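Local coordinates for spindle pole body-associated protein VIK1 (Saccharomyces cerevisiae, PDB 2O0A), which partners the kinesin-14 motor Kar3, recruiting it to microtubules and helping it cross-link antiparallel microtubules, and ends in a motor-like domain without a nucleotide-binding site, at residues K23-C28 with K60-I65; A30-Q35 with L268-S273; T129-F134 with I200-F205; H163-D168 with A252-K257. All coordinates share one frame; numbering follows the deposited sequence.

How the interactions relate
Interactions 1, 2 and 3 all belong to the large mixed sheet of the motor fold. Interactions 1 and 2 share strand 27-32. They touch directly: I65 backbone atoms bond to A30 and V32. Interaction 1 is partly buried and is held by the N62 amide and backbone together. Interaction 2 is a buried parallel pair. Interaction 3, about 26 Å from interaction 2 between centres, is a buried antiparallel pair with apolar side chains on one face and mostly polar ones on the other. Interaction 4 joins a hairpin to helix 250-261, mostly buried with an exposed edge at H163, by apolar packing and a lysine chain. K202 and Q131 of interaction 3 bond to its I165 and L167.

Interaction 1 (K23-C28 with K60-I65); sequences KGTMRC and KFNRVI
N62 keeps CG anti to its own carbonyl carbon (chi1 -63°), which carries the amide across to C28 and puts OD1 beside the C28 backbone. The contact lies at the N-terminal approach to the parallel pair of strands 27-32 and 63-66 in the motor-domain sheet. C28 is gripped by N62 through two bonds. C28 N donates to N62 OD1 over 2.7 Å, with a nearly straight N-H...O angle of 166°. In return N62 N donates to C28 O over 2.9 Å. Each of these acceptors takes its N-H nearly end-on to the carbonyl group. R27 CA lies 3.2 Å from N62 OD1. The other end of the amide runs past T25, with N62 ND2 4.0 Å from T25 CG2. Replacing N62 by an alanine removes the amide, and is likely to leave C28 N without its side-chain acceptor and to open a gap beside T25. F61 sits beside the carbonyl and the sulfur of C28. Its CB lies 3.5 Å from C28 O, which sits at the edge of the ring, near its plane. Strand 27-32 is reached soon after helix 4-23, which ends at G24 in a Schellman motif. The R27 side chain turns back to that helix and makes a salt bridge with E21. Further along, the backbone of R63 bonds to A30 and continues the strand pairing. F61 also packs on helix 276-289. The C28 sulfur makes an oblique sulfur-aromatic contact with F61: C28 SG lies 4.0 Å from F61 CD1.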
loop_
_atom_site.group_PDB
_atom_site.type_symbol
_atom_site.label_atom_id
_atom_site.label_comp_id
_atom_site.label_asym_id
_atom_site.label_seq_id
_atom_site.Cartn_x
_atom_site.Cartn_y
_atom_site.Cartn_z
ATOM N N LYS A 23 13.177 -13.412 -8.194
ATOM C CA LYS A 23 12.759 -14.496 -7.291
ATOM C C LYS A 23 11.232 -14.672 -7.190
ATOM O O LYS A 23 10.756 -15.555 -6.457
ATOM C CB LYS A 23 13.387 -14.301 -5.903
ATOM C CG LYS A 23 14.919 -14.460 -5.869
ATOM C CD LYS A 23 15.461 -14.389 -4.447
ATOM C CE LYS A 23 16.925 -14.800 -4.394
ATOM N NZ LYS A 23 17.442 -14.961 -2.991
ATOM N N GLY A 24 10.485 -13.842 -7.928
ATOM C CA GLY A 24 9.017 -13.899 -7.971
ATOM C C GLY A 24 8.404 -13.756 -6.589
ATOM O O GLY A 24 7.331 -14.306 -6.309
ATOM N N THR A 25 9.092 -12.989 -5.743
ATOM C CA THR A 25 8.745 -12.819 -4.340
ATOM C C THR A 25 7.561 -11.863 -4.190
ATOM O O THR A 25 7.468 -10.872 -4.918
ATOM C CB THR A 25 9.941 -12.230 -3.546
ATOM O OG1 THR A 25 11.163 -12.861 -3.960
ATOM C CG2 THR A 25 9.746 -12.461 -2.063
ATOM N N MET A 26 6.675 -12.173 -3.249
ATOM C CA MET A 26 5.568 -11.276 -2.919
ATOM C C MET A 26 6.089 -10.192 -1.974
ATOM O O MET A 26 6.581 -10.493 -0.878
ATOM C CB MET A 26 4.405 -12.046 -2.280
ATOM C CG MET A 26 3.268 -11.159 -1.805
ATOM S SD MET A 26 2.550 -10.199 -3.155
ATOM C CE MET A 26 1.698 -11.479 -4.053
ATOM N N ARG A 27 5.986 -8.933 -2.405
ATOM C CA ARG A 27 6.537 -7.812 -1.646
ATOM C C ARG A 27 5.789 -7.604 -0.339
ATOM O O ARG A 27 4.559 -7.489 -0.318
ATOM C CB ARG A 27 6.473 -6.530 -2.481
ATOM C CG ARG A 27 7.524 -6.444 -3.544
ATOM C CD ARG A 27 7.244 -5.295 -4.504
ATOM N NE ARG A 27 8.288 -5.226 -5.522
ATOM C CZ ARG A 27 8.315 -5.975 -6.620
ATOM N NH1 ARG A 27 7.368 -6.879 -6.848
ATOM N NH2 ARG A 27 9.302 -5.833 -7.489
ATOM N N CYS A 28 6.551 -7.575 0.756
ATOM C CA CYS A 28 6.005 -7.345 2.096
ATOM C C CYS A 28 7.037 -6.585 2.918
ATOM O O CYS A 28 8.146 -7.068 3.179
ATOM C CB CYS A 28 5.611 -8.660 2.753
ATOM S SG CYS A 28 4.732 -8.469 4.312
ATOM N N LYS A 60 10.704 -12.293 8.661
ATOM C CA LYS A 60 11.464 -11.587 7.633
ATOM C C LYS A 60 10.550 -10.751 6.737
ATOM O O LYS A 60 9.359 -11.058 6.575
ATOM C CB LYS A 60 12.275 -12.571 6.788
ATOM C CG LYS A 60 13.280 -13.365 7.605
ATOM C CD LYS A 60 14.283 -14.062 6.716
ATOM C CE LYS A 60 14.638 -15.425 7.278
ATOM N NZ LYS A 60 15.249 -16.302 6.242
ATOM N N PHE A 61 11.139 -9.704 6.163
ATOM C CA PHE A 61 10.443 -8.787 5.269
ATOM C C PHE A 61 11.420 -8.410 4.174
ATOM O O PHE A 61 12.639 -8.543 4.342
ATOM C CB PHE A 61 10.053 -7.524 6.027
ATOM C CG PHE A 61 9.007 -7.751 7.087
ATOM C CD1 PHE A 61 7.666 -7.551 6.802
ATOM C CD2 PHE A 61 9.374 -8.167 8.363
ATOM C CE1 PHE A 61 6.699 -7.771 7.765
ATOM C CE2 PHE A 61 8.409 -8.394 9.344
ATOM C CZ PHE A 61 7.069 -8.188 9.043
ATOM N N ASN A 62 10.912 -7.911 3.051
ATOM C CA ASN A 62 11.837 -7.418 2.042
ATOM C C ASN A 62 12.727 -6.316 2.619
ATOM O O ASN A 62 13.933 -6.249 2.329
ATOM C CB ASN A 62 11.082 -6.974 0.786
ATOM C CG ASN A 62 10.344 -8.129 0.131
ATOM O OD1 ASN A 62 9.131 -8.172 0.143
ATOM N ND2 ASN A 62 11.087 -9.104 -0.383
ATOM N N ARG A 63 12.141 -5.469 3.458
ATOM C CA ARG A 63 12.887 -4.474 4.214
ATOM C C ARG A 63 12.057 -4.074 5.430
ATOM O O ARG A 63 10.823 -4.045 5.360
ATOM C CB ARG A 63 13.207 -3.261 3.329
ATOM C CG ARG A 63 13.987 -2.157 4.020
ATOM C CD ARG A 63 14.754 -1.307 3.036
ATOM N NE ARG A 63 15.912 -1.978 2.428
ATOM C CZ ARG A 63 17.092 -2.143 3.023
ATOM N NH1 ARG A 63 17.294 -1.710 4.264
ATOM N NH2 ARG A 63 18.081 -2.744 2.371
ATOM N N VAL A 64 12.747 -3.797 6.533
ATOM C CA VAL A 64 12.175 -3.227 7.758
ATOM C C VAL A 64 12.619 -1.775 7.819
ATOM O O VAL A 64 13.812 -1.453 7.824
ATOM C CB VAL A 64 12.615 -4.022 9.018
ATOM C CG1 VAL A 64 12.178 -3.296 10.292
ATOM C CG2 VAL A 64 12.023 -5.413 8.948
ATOM N N ILE A 65 11.638 -0.885 7.816
ATOM C CA ILE A 65 11.871 0.532 7.648
ATOM C C ILE A 65 11.541 1.278 8.931
ATOM O O ILE A 65 10.405 1.241 9.378
ATOM C CB ILE A 65 10.972 1.078 6.489
ATOM C CG1 ILE A 65 11.299 0.369 5.172
ATOM C CG2 ILE A 65 11.125 2.575 6.343
ATOM C CD1 ILE A 65 10.193 0.504 4.114
#

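Interaction 2 (A30-Q35 with L268-S273). With EDO (1,2-ethanediol), chain B.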
loop_
_atom_site.group_PDB
_atom_site.type_symbol
_atom_site.label_atom_id
_atom_site.label_comp_id
_atom_site.label_asym_id
_atom_site.label_seq_id
_atom_site.Cartn_x
_atom_site.Cartn_y
_atom_site.Cartn_z
ATOM N N ALA A 30 7.857 -3.962 6.316
ATOM C CA ALA A 30 7.414 -3.510 7.635
ATOM C C ALA A 30 7.863 -2.078 7.841
ATOM O O ALA A 30 9.040 -1.761 7.652
ATOM C CB ALA A 30 8.002 -4.411 8.730
ATOM N N TYR A 31 6.934 -1.209 8.218
ATOM C CA TYR A 31 7.229 0.189 8.473
ATOM C C TYR A 31 6.940 0.376 9.958
ATOM O O TYR A 31 5.786 0.337 10.379
ATOM C CB TYR A 31 6.313 1.034 7.586
ATOM C CG TYR A 31 6.628 2.505 7.444
ATOM C CD1 TYR A 31 7.863 3.047 7.829
ATOM C CD2 TYR A 31 5.699 3.357 6.856
ATOM C CE1 TYR A 31 8.127 4.407 7.668
ATOM C CE2 TYR A 31 5.955 4.696 6.681
ATOM C CZ TYR A 31 7.170 5.222 7.081
ATOM O OH TYR A 31 7.372 6.573 6.905
ATOM N N VAL A 32 7.987 0.564 10.751
ATOM C CA VAL A 32 7.868 0.303 12.191
ATOM C C VAL A 32 8.159 1.523 13.047
ATOM O O VAL A 32 9.056 2.310 12.721
ATOM C CB VAL A 32 8.777 -0.887 12.633
ATOM C CG1 VAL A 32 8.491 -2.152 11.820
ATOM C CG2 VAL A 32 10.260 -0.512 12.592
ATOM N N MET A 33 7.401 1.679 14.136
ATOM C CA MET A 33 7.687 2.695 15.147
ATOM C C MET A 33 8.288 2.001 16.376
ATOM O O MET A 33 7.559 1.656 17.307
ATOM C CB MET A 33 6.423 3.478 15.517
ATOM C CG MET A 33 6.018 4.470 14.460
ATOM S SD MET A 33 7.059 5.930 14.528
ATOM C CE MET A 33 5.915 7.105 15.243
ATOM N N GLU A 34 9.607 1.765 16.326
ATOM C CA GLU A 34 10.312 0.940 17.307
ATOM C C GLU A 34 10.055 1.429 18.737
ATOM O O GLU A 34 9.889 0.623 19.659
ATOM C CB GLU A 34 11.828 0.886 17.016
ATOM C CG GLU A 34 12.599 0.072 18.065
ATOM C CD GLU A 34 14.050 -0.172 17.736
ATOM O OE1 GLU A 34 14.472 0.013 16.579
ATOM O OE2 GLU A 34 14.770 -0.587 18.660
ATOM N N GLN A 35 10.006 2.742 18.913
ATOM C CA GLN A 35 9.873 3.322 20.249
ATOM C C GLN A 35 8.513 3.020 20.883
ATOM O O GLN A 35 8.361 3.093 22.109
ATOM C CB GLN A 35 10.177 4.826 20.213
ATOM C CG GLN A 35 9.043 5.690 19.690
ATOM C CD GLN A 35 8.897 5.696 18.166
ATOM O OE1 GLN A 35 9.666 5.069 17.426
ATOM N NE2 GLN A 35 7.881 6.405 17.693
ATOM N N LEU A 268 3.128 -3.244 6.051
ATOM C CA LEU A 268 2.609 -3.499 7.395
ATOM C C LEU A 268 3.114 -2.421 8.327
ATOM O O LEU A 268 4.308 -2.302 8.561
ATOM C CB LEU A 268 2.980 -4.907 7.878
ATOM C CG LEU A 268 1.982 -5.961 7.354
ATOM C CD1 LEU A 268 2.039 -6.126 5.836
ATOM C CD2 LEU A 268 2.230 -7.295 8.005
ATOM N N ASN A 269 2.191 -1.610 8.824
ATOM C CA ASN A 269 2.548 -0.485 9.686
ATOM C C ASN A 269 2.461 -0.922 11.134
ATOM O O ASN A 269 1.362 -1.129 11.657
ATOM C CB ASN A 269 1.640 0.719 9.417
ATOM C CG ASN A 269 1.790 1.243 8.005
ATOM O OD1 ASN A 269 2.744 1.970 7.692
ATOM N ND2 ASN A 269 0.842 0.879 7.131
ATOM N N LEU A 270 3.620 -1.051 11.772
ATOM C CA LEU A 270 3.698 -1.622 13.114
ATOM C C LEU A 270 4.012 -0.521 14.111
ATOM O O LEU A 270 5.127 -0.016 14.169
ATOM C CB LEU A 270 4.749 -2.742 13.169
ATOM C CG LEU A 270 4.736 -3.864 12.120
ATOM C CD1 LEU A 270 5.840 -4.857 12.431
ATOM C CD2 LEU A 270 3.372 -4.580 12.021
ATOM N N ASN A 271 3.007 -0.137 14.887
ATOM C CA ASN A 271 3.162 0.965 15.823
ATOM C C ASN A 271 2.332 0.735 17.069
ATOM O O ASN A 271 2.027 1.670 17.800
ATOM C CB ASN A 271 2.739 2.273 15.148
ATOM C CG ASN A 271 1.237 2.370 14.957
ATOM O OD1 ASN A 271 0.535 1.351 14.903
ATOM N ND2 ASN A 271 0.729 3.596 14.873
ATOM N N ASP A 272 1.978 -0.523 17.296
ATOM C CA ASP A 272 0.928 -0.888 18.233
ATOM C C ASP A 272 1.304 -2.211 18.901
ATOM O O ASP A 272 1.144 -3.286 18.320
ATOM C CB ASP A 272 -0.363 -1.037 17.425
ATOM C CG ASP A 272 -1.588 -1.233 18.277
ATOM O OD1 ASP A 272 -1.540 -1.009 19.508
ATOM O OD2 ASP A 272 -2.623 -1.608 17.684
ATOM N N SER A 273 1.795 -2.142 20.136
ATOM C CA SER A 273 2.244 -3.355 20.808
ATOM C C SER A 273 1.198 -4.467 20.924
ATOM O O SER A 273 1.511 -5.634 20.717
ATOM C CB SER A 273 2.818 -3.019 22.179
ATOM O OG SER A 273 4.036 -2.327 22.014
HETATM C C1 EDO B . 4.486 3.471 10.282
HETATM O O1 EDO B . 3.524 4.198 9.520
HETATM C C2 EDO B . 3.883 3.141 11.652
HETATM O O2 EDO B . 2.836 4.088 11.940
#
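L270 O takes the N-H of M33 over 2.8 Å, nearly straight at 170°, and V32 CA-H also leans on it, with V32 CA 3.4 Å from L270 O. This is a parallel strand pair in the central sheet of the motor fold, joining strand 27-32 to strand 265-270. Two more backbone bonds lie within these segments, Y31 N to L268 O and L270 N to Y31 O. The pairing goes on to Y29, which bonds to L268. On the sheet face of A30, V32, L268 and L270, the V32 and L270 side chains lie side by side, with V32 CG1 3.8 Å from L270 CD1. Helix 276-289 packs on L268 and L270 there. The other face carries Y31 and N269. Y31 carries CG anti to its backbone N (chi1 -167°), which sets the ring beside N269, with Y31 CD2 3.4 Å from N269 OD1. Ring and amide are turned 54° apart. Beyond the segments Y31 OH bonds to V70 O, and N269 ND2 bonds to L99 O. A 1,2-ethanediol, probably from the crystallisation liquor, sits over one face of the Y31 ring, and its O1 donates to N269 OD1 over 3.0 Å.

Interaction 3 (T129-F134 with I200-F205); sequences TLQFVF and IIKVQF
I201 lays its side chain obliquely across the F132 ring. The I201 CD1 methyl stands over the ring centre, 3.9 Å from the F132 centroid, a CH-pi contact made from the face. I201 CG1 is closer still to the rim, 3.3 Å from F132 CD1. F132 has CG anti to its backbone N (chi1 -179°), which turns the ring toward I201; I200 O lies at the ring edge. A serine in place of F132 would probably leave I201 CD1 without the ring face it rests on and open a gap in this apolar layer. L130 shares the same face of the sheet. Its side chain crosses those of I201 and V203 obliquely, with L130 CD1 touching I201 CG2 and V203 CG2. The opposite face carries T129, Q131, V133, I200, K202 and Q204. Here V133 and I200 lie side by side. Q131 and K202 also run side by side, and a water accepts from K202 NZ and donates to Q131 OE1. The polar ends of Q131 and K202 go on to L167 O and I165 O. T129 OG1 meets Q204 OE1 at 3.0 Å. A second water bonds to T129 OG1 and donates to K202 O. The backbones form an antiparallel pair, with T129, Q131 and V133 each exchanging bonds with Q204, K202 and I200 in turn. V133 N to I200 O is 2.9 Å. Strand 197-207 lies between strand 126-136 and strand 221-228 in the central motor-fold sheet, while helix 105-116 covers L130, F132 and I201.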
loop_
_atom_site.group_PDB
_atom_site.type_symbol
_atom_site.label_atom_id
_atom_site.label_comp_id
_atom_site.label_asym_id
_atom_site.label_seq_id
_atom_site.Cartn_x
_atom_site.Cartn_y
_atom_site.Cartn_z
ATOM N N THR A 129 -5.978 10.545 -12.483
ATOM C CA THR A 129 -7.308 10.594 -11.870
ATOM C C THR A 129 -7.340 9.838 -10.554
ATOM O O THR A 129 -6.488 8.993 -10.297
ATOM C CB THR A 129 -8.382 9.961 -12.777
ATOM O OG1 THR A 129 -8.213 8.543 -12.794
ATOM C CG2 THR A 129 -8.251 10.488 -14.190
ATOM N N LEU A 130 -8.338 10.145 -9.738
ATOM C CA LEU A 130 -8.499 9.475 -8.455
ATOM C C LEU A 130 -9.961 9.245 -8.111
ATOM O O LEU A 130 -10.800 10.111 -8.340
ATOM C CB LEU A 130 -7.788 10.284 -7.350
ATOM C CG LEU A 130 -7.663 9.653 -5.953
ATOM C CD1 LEU A 130 -6.357 10.051 -5.242
ATOM C CD2 LEU A 130 -8.878 9.999 -5.083
ATOM N N GLN A 131 -10.224 8.059 -7.578
ATOM C CA GLN A 131 -11.490 7.733 -6.909
ATOM C C GLN A 131 -11.156 7.179 -5.540
ATOM O O GLN A 131 -10.079 6.623 -5.350
ATOM C CB GLN A 131 -12.262 6.675 -7.695
ATOM C CG GLN A 131 -12.663 7.151 -9.088
ATOM C CD GLN A 131 -13.196 6.037 -9.921
ATOM O OE1 GLN A 131 -12.438 5.212 -10.428
ATOM N NE2 GLN A 131 -14.507 5.995 -10.078
ATOM N N PHE A 132 -12.079 7.319 -4.600
ATOM C CA PHE A 132 -11.824 6.896 -3.218
ATOM C C PHE A 132 -13.151 6.464 -2.628
ATOM O O PHE A 132 -14.060 7.274 -2.489
ATOM C CB PHE A 132 -11.199 8.085 -2.459
ATOM C CG PHE A 132 -10.853 7.828 -1.013
ATOM C CD1 PHE A 132 -10.758 6.549 -0.479
ATOM C CD2 PHE A 132 -10.569 8.914 -0.196
ATOM C CE1 PHE A 132 -10.426 6.351 0.875
ATOM C CE2 PHE A 132 -10.219 8.728 1.147
ATOM C CZ PHE A 132 -10.160 7.465 1.680
ATOM N N VAL A 133 -13.252 5.174 -2.318
ATOM C CA VAL A 133 -14.453 4.635 -1.688
ATOM C C VAL A 133 -14.099 3.900 -0.401
ATOM O O VAL A 133 -12.945 3.552 -0.178
ATOM C CB VAL A 133 -15.221 3.668 -2.619
ATOM C CG1 VAL A 133 -15.614 4.358 -3.920
ATOM C CG2 VAL A 133 -14.399 2.421 -2.897
ATOM N N PHE A 134 -15.108 3.673 0.439
ATOM C CA PHE A 134 -14.932 2.867 1.642
ATOM C C PHE A 134 -15.984 1.769 1.688
ATOM O O PHE A 134 -17.170 2.044 1.512
ATOM C CB PHE A 134 -15.007 3.734 2.899
ATOM C CG PHE A 134 -14.683 2.997 4.162
ATOM C CD1 PHE A 134 -13.367 2.675 4.467
ATOM C CD2 PHE A 134 -15.691 2.621 5.041
ATOM C CE1 PHE A 134 -13.049 1.993 5.626
ATOM C CE2 PHE A 134 -15.386 1.932 6.214
ATOM C CZ PHE A 134 -14.060 1.620 6.503
ATOM N N ILE A 200 -10.540 1.976 -0.562
ATOM C CA ILE A 200 -9.970 1.728 -1.880
ATOM C C ILE A 200 -9.772 3.053 -2.591
ATOM O O ILE A 200 -10.727 3.794 -2.829
ATOM C CB ILE A 200 -10.874 0.863 -2.784
ATOM C CG1 ILE A 200 -11.224 -0.460 -2.102
ATOM C CG2 ILE A 200 -10.205 0.647 -4.143
ATOM C CD1 ILE A 200 -12.378 -1.203 -2.783
ATOM N N ILE A 201 -8.522 3.349 -2.929
ATOM C CA ILE A 201 -8.227 4.479 -3.788
ATOM C C ILE A 201 -7.752 3.925 -5.117
ATOM O O ILE A 201 -6.859 3.115 -5.146
ATOM C CB ILE A 201 -7.186 5.417 -3.133
ATOM C CG1 ILE A 201 -7.910 6.305 -2.126
ATOM C CG2 ILE A 201 -6.461 6.289 -4.193
ATOM C CD1 ILE A 201 -7.024 7.178 -1.278
ATOM N N LYS A 202 -8.411 4.325 -6.197
ATOM C CA LYS A 202 -7.994 3.905 -7.527
ATOM C C LYS A 202 -7.475 5.127 -8.261
ATOM O O LYS A 202 -8.164 6.155 -8.348
ATOM C CB LYS A 202 -9.167 3.276 -8.296
ATOM C CG LYS A 202 -8.786 2.904 -9.726
ATOM C CD LYS A 202 -9.965 2.309 -10.449
ATOM C CE LYS A 202 -9.501 1.845 -11.834
ATOM N NZ LYS A 202 -10.660 1.473 -12.721
ATOM N N VAL A 203 -6.240 5.029 -8.748
ATOM C CA VAL A 203 -5.604 6.113 -9.485
ATOM C C VAL A 203 -5.367 5.597 -10.900
ATOM O O VAL A 203 -4.861 4.480 -11.087
ATOM C CB VAL A 203 -4.261 6.527 -8.821
ATOM C CG1 VAL A 203 -3.522 7.562 -9.671
ATOM C CG2 VAL A 203 -4.497 7.061 -7.406
ATOM N N GLN A 204 -5.745 6.384 -11.906
ATOM C CA GLN A 204 -5.435 6.024 -13.292
ATOM C C GLN A 204 -4.368 6.986 -13.806
ATOM O O GLN A 204 -4.455 8.190 -13.575
ATOM C CB GLN A 204 -6.666 6.149 -14.172
ATOM C CG GLN A 204 -7.818 5.257 -13.775
ATOM C CD GLN A 204 -9.033 5.506 -14.664
ATOM O OE1 GLN A 204 -9.626 6.593 -14.658
ATOM N NE2 GLN A 204 -9.378 4.514 -15.451
ATOM N N PHE A 205 -3.383 6.438 -14.501
ATOM C CA PHE A 205 -2.333 7.232 -15.129
ATOM C C PHE A 205 -2.521 7.159 -16.649
ATOM O O PHE A 205 -2.260 6.118 -17.233
ATOM C CB PHE A 205 -0.948 6.672 -14.764
ATOM C CG PHE A 205 -0.602 6.793 -13.292
ATOM C CD1 PHE A 205 0.062 7.927 -12.802
ATOM C CD2 PHE A 205 -0.931 5.767 -12.412
ATOM C CE1 PHE A 205 0.375 8.053 -11.422
ATOM C CE2 PHE A 205 -0.601 5.865 -11.041
ATOM C CZ PHE A 205 0.039 7.015 -10.549
HETATM O O HOH W 1 -9.401 6.812 -10.863
HETATM O O HOH W 2 -13.071 3.075 -12.076
#

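Interaction 4 (H163-D168 with A252-K257); sequences HSISLD and ALVLKK
I165 makes the tight part of this contact, reaching from strand 165-168 to helix 250-261 in the motor fold. Strand 165-168 forms a two-stranded antiparallel sheet with strand 157-160. I165 CD1 meets V254 CG1 at 3.8 Å, the two side chains crossing at about a right angle. V254 is also packed against L158 of the partner strand and against M198 and I200 of the large sheet. K257 flanks the same isoleucine. Its CG lies 4.0 Å from I165 CG1, and the two side chains slide past each other in opposite directions. K257 then bends at chi2 (68°), and its chain passes S164 toward H163. There the contact thins to its loose end, the exposed H163, whose CB points away from the helix. The ammonium group of K257 is held from outside the two segments: NZ makes a salt bridge with D261 and hydrogen bonds to E161 O and K162 O. H163 ND1 stays 6.9 Å from K257 NZ. The helix side chains meet the hairpin at I165 and at the S164 backbone, where K257 CE lies 3.7 Å from S164 O.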
loop_
_atom_site.group_PDB
_atom_site.type_symbol
_atom_site.label_atom_id
_atom_site.label_comp_id
_atom_site.label_asym_id
_atom_site.label_seq_id
_atom_site.Cartn_x
_atom_site.Cartn_y
_atom_site.Cartn_z
ATOM N N HIS A 163 -9.130 -7.217 -16.288
ATOM C CA HIS A 163 -7.839 -6.875 -15.675
ATOM C C HIS A 163 -7.891 -5.670 -14.718
ATOM O O HIS A 163 -6.845 -5.155 -14.296
ATOM C CB HIS A 163 -6.800 -6.623 -16.772
ATOM C CG HIS A 163 -6.411 -7.856 -17.527
ATOM N ND1 HIS A 163 -6.991 -8.210 -18.726
ATOM C CD2 HIS A 163 -5.502 -8.821 -17.249
ATOM C CE1 HIS A 163 -6.456 -9.338 -19.155
ATOM N NE2 HIS A 163 -5.549 -9.729 -18.278
ATOM N N SER A 164 -9.102 -5.233 -14.381
ATOM C CA SER A 164 -9.292 -4.038 -13.544
ATOM C C SER A 164 -10.496 -4.169 -12.619
ATOM O O SER A 164 -11.246 -5.141 -12.693
ATOM C CB SER A 164 -9.441 -2.794 -14.423
ATOM O OG SER A 164 -10.727 -2.744 -15.023
ATOM N N ILE A 165 -10.655 -3.195 -11.725
ATOM C CA ILE A 165 -11.895 -3.034 -10.975
ATOM C C ILE A 165 -12.438 -1.654 -11.316
ATOM O O ILE A 165 -11.738 -0.643 -11.153
ATOM C CB ILE A 165 -11.706 -3.132 -9.442
ATOM C CG1 ILE A 165 -11.062 -4.471 -9.048
ATOM C CG2 ILE A 165 -13.055 -2.945 -8.721
ATOM C CD1 ILE A 165 -10.580 -4.524 -7.620
ATOM N N SER A 166 -13.668 -1.621 -11.825
ATOM C CA SER A 166 -14.368 -0.375 -12.098
ATOM C C SER A 166 -15.127 0.075 -10.870
ATOM O O SER A 166 -15.899 -0.685 -10.276
ATOM C CB SER A 166 -15.343 -0.549 -13.268
ATOM O OG SER A 166 -14.611 -0.855 -14.434
ATOM N N LEU A 167 -14.882 1.321 -10.486
ATOM C CA LEU A 167 -15.596 1.946 -9.392
ATOM C C LEU A 167 -16.629 2.889 -9.986
ATOM O O LEU A 167 -16.301 3.760 -10.794
ATOM C CB LEU A 167 -14.625 2.716 -8.482
ATOM C CG LEU A 167 -13.808 1.980 -7.409
ATOM C CD1 LEU A 167 -12.946 0.844 -7.950
ATOM C CD2 LEU A 167 -12.936 2.989 -6.679
ATOM N N ASP A 168 -17.887 2.676 -9.615
ATOM C CA ASP A 168 -18.936 3.622 -9.913
ATOM C C ASP A 168 -18.967 4.535 -8.702
ATOM O O ASP A 168 -19.607 4.233 -7.689
ATOM C CB ASP A 168 -20.263 2.881 -10.110
ATOM C CG ASP A 168 -21.430 3.801 -10.363
ATOM O OD1 ASP A 168 -21.270 5.042 -10.384
ATOM O OD2 ASP A 168 -22.544 3.255 -10.545
ATOM N N ALA A 252 -13.593 -9.320 -0.005
ATOM C CA ALA A 252 -12.782 -10.482 -0.362
ATOM C C ALA A 252 -12.559 -10.552 -1.863
ATOM O O ALA A 252 -11.460 -10.886 -2.318
ATOM C CB ALA A 252 -13.431 -11.768 0.142
ATOM N N LEU A 253 -13.593 -10.220 -2.635
ATOM C CA LEU A 253 -13.494 -10.240 -4.096
ATOM C C LEU A 253 -12.497 -9.195 -4.616
ATOM O O LEU A 253 -11.711 -9.479 -5.524
ATOM C CB LEU A 253 -14.874 -10.079 -4.750
ATOM C CG LEU A 253 -15.866 -11.246 -4.585
ATOM C CD1 LEU A 253 -17.174 -10.940 -5.295
ATOM C CD2 LEU A 253 -15.312 -12.581 -5.079
ATOM N N VAL A 254 -12.516 -7.995 -4.032
ATOM C CA VAL A 254 -11.513 -6.965 -4.375
ATOM C C VAL A 254 -10.079 -7.444 -4.111
ATOM O O VAL A 254 -9.214 -7.371 -4.990
ATOM C CB VAL A 254 -11.758 -5.640 -3.611
ATOM C CG1 VAL A 254 -10.564 -4.682 -3.787
ATOM C CG2 VAL A 254 -13.024 -4.987 -4.093
ATOM N N LEU A 255 -9.846 -7.939 -2.898
ATOM C CA LEU A 255 -8.523 -8.397 -2.488
ATOM C C LEU A 255 -8.039 -9.571 -3.343
ATOM O O LEU A 255 -6.908 -9.584 -3.820
ATOM C CB LEU A 255 -8.519 -8.745 -1.002
ATOM C CG LEU A 255 -8.653 -7.516 -0.099
ATOM C CD1 LEU A 255 -9.006 -7.934 1.321
ATOM C CD2 LEU A 255 -7.362 -6.733 -0.132
ATOM N N LYS A 256 -8.927 -10.523 -3.596
ATOM C CA LYS A 256 -8.559 -11.645 -4.452
ATOM C C LYS A 256 -8.207 -11.203 -5.856
ATOM O O LYS A 256 -7.250 -11.713 -6.445
ATOM C CB LYS A 256 -9.694 -12.658 -4.520
ATOM C CG LYS A 256 -9.789 -13.497 -3.284
ATOM C CD LYS A 256 -11.104 -14.262 -3.223
ATOM C CE LYS A 256 -11.210 -15.006 -1.910
ATOM N NZ LYS A 256 -10.242 -16.136 -1.809
ATOM N N LYS A 257 -8.990 -10.271 -6.394
ATOM C CA LYS A 257 -8.752 -9.739 -7.729
ATOM C C LYS A 257 -7.417 -9.015 -7.816
ATOM O O LYS A 257 -6.668 -9.196 -8.758
ATOM C CB LYS A 257 -9.883 -8.796 -8.161
ATOM C CG LYS A 257 -9.664 -8.179 -9.542
ATOM C CD LYS A 257 -9.754 -9.232 -10.636
ATOM C CE LYS A 257 -10.123 -8.610 -11.952
ATOM N NZ LYS A 257 -10.483 -9.678 -12.924
#